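Local coordinates for acyl-CoA dehydrogenase domain protein Tcur3481 (Thermomonospora curvata, PDB 6WY9) that probably works as an FAD-dependent acyl-CoA dehydrogenase, a flavoprotein oxidoreductase of that family, at residues B[295-309]-B[340-354]. Residues are numbered along the deposited sequence; the frame is centred on the assembly and turned at random.
Sequences KAALVAKWWADEGGL and ISGTLGGASADLQRL
The ammonium group of Lys301 is gripped by both segments at once. Its NZ gives a hydrogen bond to Thr343 O at 2.7 Å, arriving at a C=O...N angle of 158° and a little out of the carbonyl plane. It also makes a salt bridge to Asp305 OD1 at 2.9 Å, where the carboxylate offers its syn lone pair. Gly345 O lies close by as well. In the lysine chain CG lies opposite the backbone N (chi1 -179°), and bends at chi2 and chi4 then curl NZ back beside Asp305, one helical turn further along, and under the two tight turns of 340-345. Asp350 reaches in from the facing helix, and the three residues form a buried salt-bridge network in which the lysine probably offsets part of the negative charge of the two acids; the link from Lys301 to Asp350 is long, and the OD2 atoms of both aspartates are less surely placed. The other carboxylate oxygen, Asp350 OD1, rests against Leu298 CD2 at 3.4 Å.

Beside this polar knot, Leu351 lays its CD2 methyl over the face of the five-membered ring of Trp302, 3.5 Å from the centroid, a CH-pi contact. Glu306 CB backs the opposite face, while Ala347 O sits in plane at the ring edge. Towards the other end, Leu298 CD1 meets Arg353 CG at 3.7 Å, and Leu354 CD2 touches Val299 CG2 at 3.9 Å. The guanidinium of Arg353 itself pairs with Asp130. Trp303 NE1 and the Gln352 amide hydrogen-bond to chains of another protein in the four-chain assembly.

Segments 295-309 and 347-354 run roughly antiparallel, their axes 9.1 Å apart at 156°, as neighbours in the C-terminal all-helical domain of the acyl-CoA dehydrogenase fold, away from the flavin pocket.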
loop_
_atom_site.group_PDB
_atom_site.type_symbol
_atom_site.label_atom_id
_atom_site.label_comp_id
_atom_site.label_asym_id
_atom_site.label_seq_id
_atom_site.Cartn_x
_atom_site.Cartn_y
_atom_site.Cartn_z
ATOM N N LYS B 295 -17.222 -0.218 17.510
ATOM C CA LYS B 295 -15.948 -0.560 16.863
ATOM C C LYS B 295 -16.149 -1.579 15.741
ATOM O O LYS B 295 -15.504 -1.486 14.694
ATOM C CB LYS B 295 -14.930 -1.063 17.885
ATOM C CG LYS B 295 -14.436 0.056 18.829
ATOM C CD LYS B 295 -13.159 -0.338 19.617
ATOM C CE LYS B 295 -13.440 -1.358 20.698
ATOM N NZ LYS B 295 -14.035 -0.678 21.871
ATOM N N ALA B 296 -16.960 -2.600 15.967
ATOM C CA ALA B 296 -17.031 -3.662 14.972
ATOM C C ALA B 296 -17.617 -3.137 13.660
ATOM O O ALA B 296 -17.180 -3.537 12.582
ATOM C CB ALA B 296 -17.834 -4.847 15.508
ATOM N N ALA B 297 -18.624 -2.257 13.743
ATOM C CA ALA B 297 -19.231 -1.693 12.543
ATOM C C ALA B 297 -18.246 -0.825 11.769
ATOM O O ALA B 297 -18.209 -0.880 10.532
ATOM C CB ALA B 297 -20.492 -0.906 12.935
ATOM N N LEU B 298 -17.417 -0.037 12.483
ATOM C CA LEU B 298 -16.405 0.783 11.834
ATOM C C LEU B 298 -15.314 -0.057 11.189
ATOM O O LEU B 298 -14.776 0.339 10.145
ATOM C CB LEU B 298 -15.788 1.769 12.843
ATOM C CG LEU B 298 -16.562 3.095 13.009
ATOM C CD1 LEU B 298 -16.092 3.876 14.263
ATOM C CD2 LEU B 298 -16.417 3.962 11.712
ATOM N N VAL B 299 -14.940 -1.185 11.810
ATOM C CA VAL B 299 -13.985 -2.097 11.185
ATOM C C VAL B 299 -14.579 -2.661 9.897
ATOM O O VAL B 299 -13.918 -2.682 8.853
ATOM C CB VAL B 299 -13.566 -3.232 12.156
ATOM C CG1 VAL B 299 -12.831 -4.345 11.414
ATOM C CG2 VAL B 299 -12.634 -2.702 13.269
ATOM N N ALA B 300 -15.831 -3.127 9.949
ATOM C CA ALA B 300 -16.424 -3.626 8.706
ATOM C C ALA B 300 -16.457 -2.522 7.657
ATOM O O ALA B 300 -16.124 -2.753 6.494
ATOM C CB ALA B 300 -17.824 -4.176 8.957
ATOM N N LYS B 301 -16.826 -1.310 8.062
ATOM C CA LYS B 301 -16.930 -0.190 7.119
ATOM C C LYS B 301 -15.568 0.219 6.571
ATOM O O LYS B 301 -15.443 0.567 5.383
ATOM C CB LYS B 301 -17.630 0.996 7.817
ATOM C CG LYS B 301 -17.843 2.245 6.936
ATOM C CD LYS B 301 -18.640 1.878 5.652
ATOM C CE LYS B 301 -19.217 3.147 4.977
ATOM N NZ LYS B 301 -18.213 4.267 4.851
ATOM N N TRP B 302 -14.521 0.223 7.418
ATOM C CA TRP B 302 -13.199 0.566 6.891
ATOM C C TRP B 302 -12.744 -0.452 5.846
ATOM O O TRP B 302 -12.191 -0.077 4.799
ATOM C CB TRP B 302 -12.154 0.662 8.021
ATOM C CG TRP B 302 -10.763 0.902 7.439
ATOM C CD1 TRP B 302 -10.247 2.105 7.053
ATOM C CD2 TRP B 302 -9.755 -0.082 7.147
ATOM N NE1 TRP B 302 -8.972 1.953 6.558
ATOM C CE2 TRP B 302 -8.637 0.617 6.615
ATOM C CE3 TRP B 302 -9.674 -1.482 7.311
ATOM C CZ2 TRP B 302 -7.449 -0.024 6.244
ATOM C CZ3 TRP B 302 -8.477 -2.133 6.919
ATOM C CH2 TRP B 302 -7.392 -1.395 6.366
ATOM N N TRP B 303 -12.938 -1.749 6.121
ATOM C CA TRP B 303 -12.610 -2.770 5.113
ATOM C C TRP B 303 -13.368 -2.518 3.809
ATOM O O TRP B 303 -12.791 -2.630 2.719
ATOM C CB TRP B 303 -12.914 -4.172 5.658
ATOM C CG TRP B 303 -11.720 -4.741 6.346
ATOM C CD1 TRP B 303 -11.530 -4.879 7.702
ATOM C CD2 TRP B 303 -10.501 -5.135 5.722
ATOM N NE1 TRP B 303 -10.278 -5.374 7.950
ATOM C CE2 TRP B 303 -9.620 -5.545 6.750
ATOM C CE3 TRP B 303 -10.072 -5.207 4.382
ATOM C CZ2 TRP B 303 -8.329 -6.017 6.496
ATOM C CZ3 TRP B 303 -8.791 -5.701 4.107
ATOM C CH2 TRP B 303 -7.920 -6.111 5.170
ATOM N N ALA B 304 -14.661 -2.161 3.913
ATOM C CA ALA B 304 -15.444 -1.783 2.732
ATOM C C ALA B 304 -14.818 -0.596 2.023
ATOM O O ALA B 304 -14.717 -0.580 0.786
ATOM C CB ALA B 304 -16.888 -1.416 3.142
ATOM N N ASP B 305 -14.442 0.429 2.800
ATOM C CA ASP B 305 -13.966 1.687 2.227
ATOM C C ASP B 305 -12.605 1.513 1.579
ATOM O O ASP B 305 -12.289 2.191 0.593
ATOM C CB ASP B 305 -13.825 2.769 3.305
ATOM C CG ASP B 305 -15.135 3.117 3.961
ATOM O OD1 ASP B 305 -16.171 2.856 3.356
ATOM O OD2 ASP B 305 -15.073 3.696 5.066
ATOM N N GLU B 306 -11.750 0.682 2.168
ATOM C CA GLU B 306 -10.371 0.589 1.693
ATOM C C GLU B 306 -10.176 -0.664 0.846
ATOM O O GLU B 306 -9.740 -0.583 -0.303
ATOM C CB GLU B 306 -9.399 0.600 2.893
ATOM C CG GLU B 306 -7.900 0.493 2.543
ATOM C CD GLU B 306 -7.342 1.793 1.970
ATOM O OE1 GLU B 306 -7.870 2.892 2.283
ATOM O OE2 GLU B 306 -6.374 1.702 1.189
ATOM N N GLY B 307 -10.486 -1.823 1.404
ATOM C CA GLY B 307 -10.421 -3.047 0.612
ATOM C C GLY B 307 -11.379 -3.041 -0.577
ATOM O O GLY B 307 -10.989 -3.359 -1.703
ATOM N N GLY B 308 -12.637 -2.658 -0.348
ATOM C CA GLY B 308 -13.602 -2.655 -1.451
ATOM C C GLY B 308 -13.196 -1.719 -2.576
ATOM O O GLY B 308 -13.306 -2.062 -3.762
ATOM N N LEU B 309 -12.680 -0.547 -2.220
ATOM C CA LEU B 309 -12.217 0.388 -3.230
ATOM C C LEU B 309 -10.982 -0.146 -3.930
ATOM O O LEU B 309 -10.853 0.015 -5.150
ATOM C CB LEU B 309 -11.910 1.750 -2.625
ATOM C CG LEU B 309 -11.676 2.855 -3.661
ATOM C CD1 LEU B 309 -12.919 2.882 -4.643
ATOM C CD2 LEU B 309 -11.507 4.150 -2.914
ATOM N N ILE B 340 -19.726 3.924 -2.598
ATOM C CA ILE B 340 -19.966 3.333 -1.287
ATOM C C ILE B 340 -18.798 3.634 -0.346
ATOM O O ILE B 340 -18.995 3.877 0.859
ATOM C CB ILE B 340 -20.227 1.821 -1.421
ATOM C CG1 ILE B 340 -21.591 1.584 -2.064
ATOM C CG2 ILE B 340 -20.238 1.146 -0.037
ATOM C CD1 ILE B 340 -21.775 0.089 -2.473
ATOM N N SER B 341 -17.574 3.648 -0.886
ATOM C CA SER B 341 -16.379 3.810 -0.054
ATOM C C SER B 341 -16.289 5.199 0.572
ATOM O O SER B 341 -15.434 5.424 1.454
ATOM C CB SER B 341 -15.110 3.523 -0.880
ATOM O OG SER B 341 -14.947 4.530 -1.894
ATOM N N GLY B 342 -17.145 6.125 0.150
ATOM C CA GLY B 342 -17.218 7.454 0.757
ATOM C C GLY B 342 -18.522 7.738 1.510
ATOM O O GLY B 342 -18.703 8.838 2.051
ATOM N N THR B 343 -19.442 6.775 1.541
ATOM C CA THR B 343 -20.788 7.039 2.067
ATOM C C THR B 343 -20.718 6.947 3.584
ATOM O O THR B 343 -20.195 5.967 4.125
ATOM C CB THR B 343 -21.784 6.059 1.464
ATOM O OG1 THR B 343 -21.686 6.218 0.028
ATOM C CG2 THR B 343 -23.257 6.375 1.952
ATOM N N LEU B 344 -21.171 8.015 4.245
ATOM C CA LEU B 344 -20.979 8.298 5.653
ATOM C C LEU B 344 -19.537 8.635 5.968
ATOM O O LEU B 344 -19.150 8.601 7.132
ATOM C CB LEU B 344 -21.435 7.149 6.571
ATOM C CG LEU B 344 -22.851 6.668 6.296
ATOM C CD1 LEU B 344 -23.333 5.545 7.272
ATOM C CD2 LEU B 344 -23.858 7.859 6.217
ATOM N N GLY B 345 -18.733 8.984 4.969
ATOM C CA GLY B 345 -17.319 9.196 5.209
ATOM C C GLY B 345 -16.456 8.107 4.577
ATOM O O GLY B 345 -16.900 6.979 4.328
ATOM N N GLY B 346 -15.207 8.476 4.262
ATOM C CA GLY B 346 -14.276 7.578 3.599
ATOM C C GLY B 346 -13.346 6.885 4.587
ATOM O O GLY B 346 -13.518 6.964 5.812
ATOM N N ALA B 347 -12.331 6.191 4.024
ATOM C CA ALA B 347 -11.444 5.344 4.834
ATOM C C ALA B 347 -10.701 6.156 5.908
ATOM O O ALA B 347 -10.617 5.736 7.076
ATOM C CB ALA B 347 -10.448 4.621 3.906
ATOM N N SER B 348 -10.144 7.322 5.536
ATOM C CA SER B 348 -9.383 8.103 6.537
ATOM C C SER B 348 -10.272 8.583 7.684
ATOM O O SER B 348 -9.892 8.495 8.866
ATOM C CB SER B 348 -8.690 9.296 5.864
ATOM O OG SER B 348 -7.693 8.849 4.971
ATOM N N ALA B 349 -11.489 9.067 7.367
ATOM C CA ALA B 349 -12.407 9.472 8.417
ATOM C C ALA B 349 -12.725 8.297 9.322
ATOM O O ALA B 349 -12.847 8.444 10.551
ATOM C CB ALA B 349 -13.714 10.063 7.794
ATOM N N ASP B 350 -12.966 7.130 8.728
ATOM C CA ASP B 350 -13.348 5.996 9.562
ATOM C C ASP B 350 -12.211 5.577 10.490
ATOM O O ASP B 350 -12.468 5.192 11.630
ATOM C CB ASP B 350 -13.826 4.858 8.685
ATOM C CG ASP B 350 -15.254 5.137 8.180
ATOM O OD1 ASP B 350 -16.082 5.777 8.905
ATOM O OD2 ASP B 350 -15.536 4.748 7.078
ATOM N N LEU B 351 -10.965 5.642 10.025
ATOM C CA LEU B 351 -9.847 5.374 10.931
ATOM C C LEU B 351 -9.791 6.392 12.046
ATOM O O LEU B 351 -9.505 6.043 13.193
ATOM C CB LEU B 351 -8.508 5.345 10.171
ATOM C CG LEU B 351 -8.278 4.197 9.168
ATOM C CD1 LEU B 351 -6.883 4.314 8.453
ATOM C CD2 LEU B 351 -8.463 2.771 9.829
ATOM N N GLN B 352 -10.050 7.669 11.743
ATOM C CA GLN B 352 -10.018 8.653 12.819
ATOM C C GLN B 352 -11.081 8.371 13.885
ATOM O O GLN B 352 -10.798 8.399 15.090
ATOM C CB GLN B 352 -10.195 10.056 12.263
ATOM C CG GLN B 352 -10.080 11.120 13.392
ATOM C CD GLN B 352 -10.031 12.503 12.798
ATOM O OE1 GLN B 352 -8.994 12.893 12.187
ATOM N NE2 GLN B 352 -11.149 13.281 12.941
ATOM N N ARG B 353 -12.312 8.099 13.454
ATOM C CA ARG B 353 -13.386 7.784 14.377
ATOM C C ARG B 353 -13.069 6.522 15.178
ATOM O O ARG B 353 -13.293 6.468 16.399
ATOM C CB ARG B 353 -14.700 7.627 13.600
ATOM C CG ARG B 353 -15.918 7.538 14.526
ATOM C CD ARG B 353 -17.249 7.568 13.731
ATOM N NE ARG B 353 -17.535 8.899 13.170
ATOM C CZ ARG B 353 -17.949 9.946 13.891
ATOM N NH1 ARG B 353 -18.177 11.109 13.308
ATOM N NH2 ARG B 353 -18.105 9.829 15.199
ATOM N N LEU B 354 -12.602 5.472 14.493
ATOM C CA LEU B 354 -12.249 4.243 15.190
ATOM C C LEU B 354 -11.113 4.496 16.193
ATOM O O LEU B 354 -11.109 3.936 17.290
ATOM C CB LEU B 354 -11.843 3.165 14.173
ATOM C CG LEU B 354 -11.371 1.795 14.698
ATOM C CD1 LEU B 354 -12.476 1.094 15.568
ATOM C CD2 LEU B 354 -11.072 0.886 13.542
#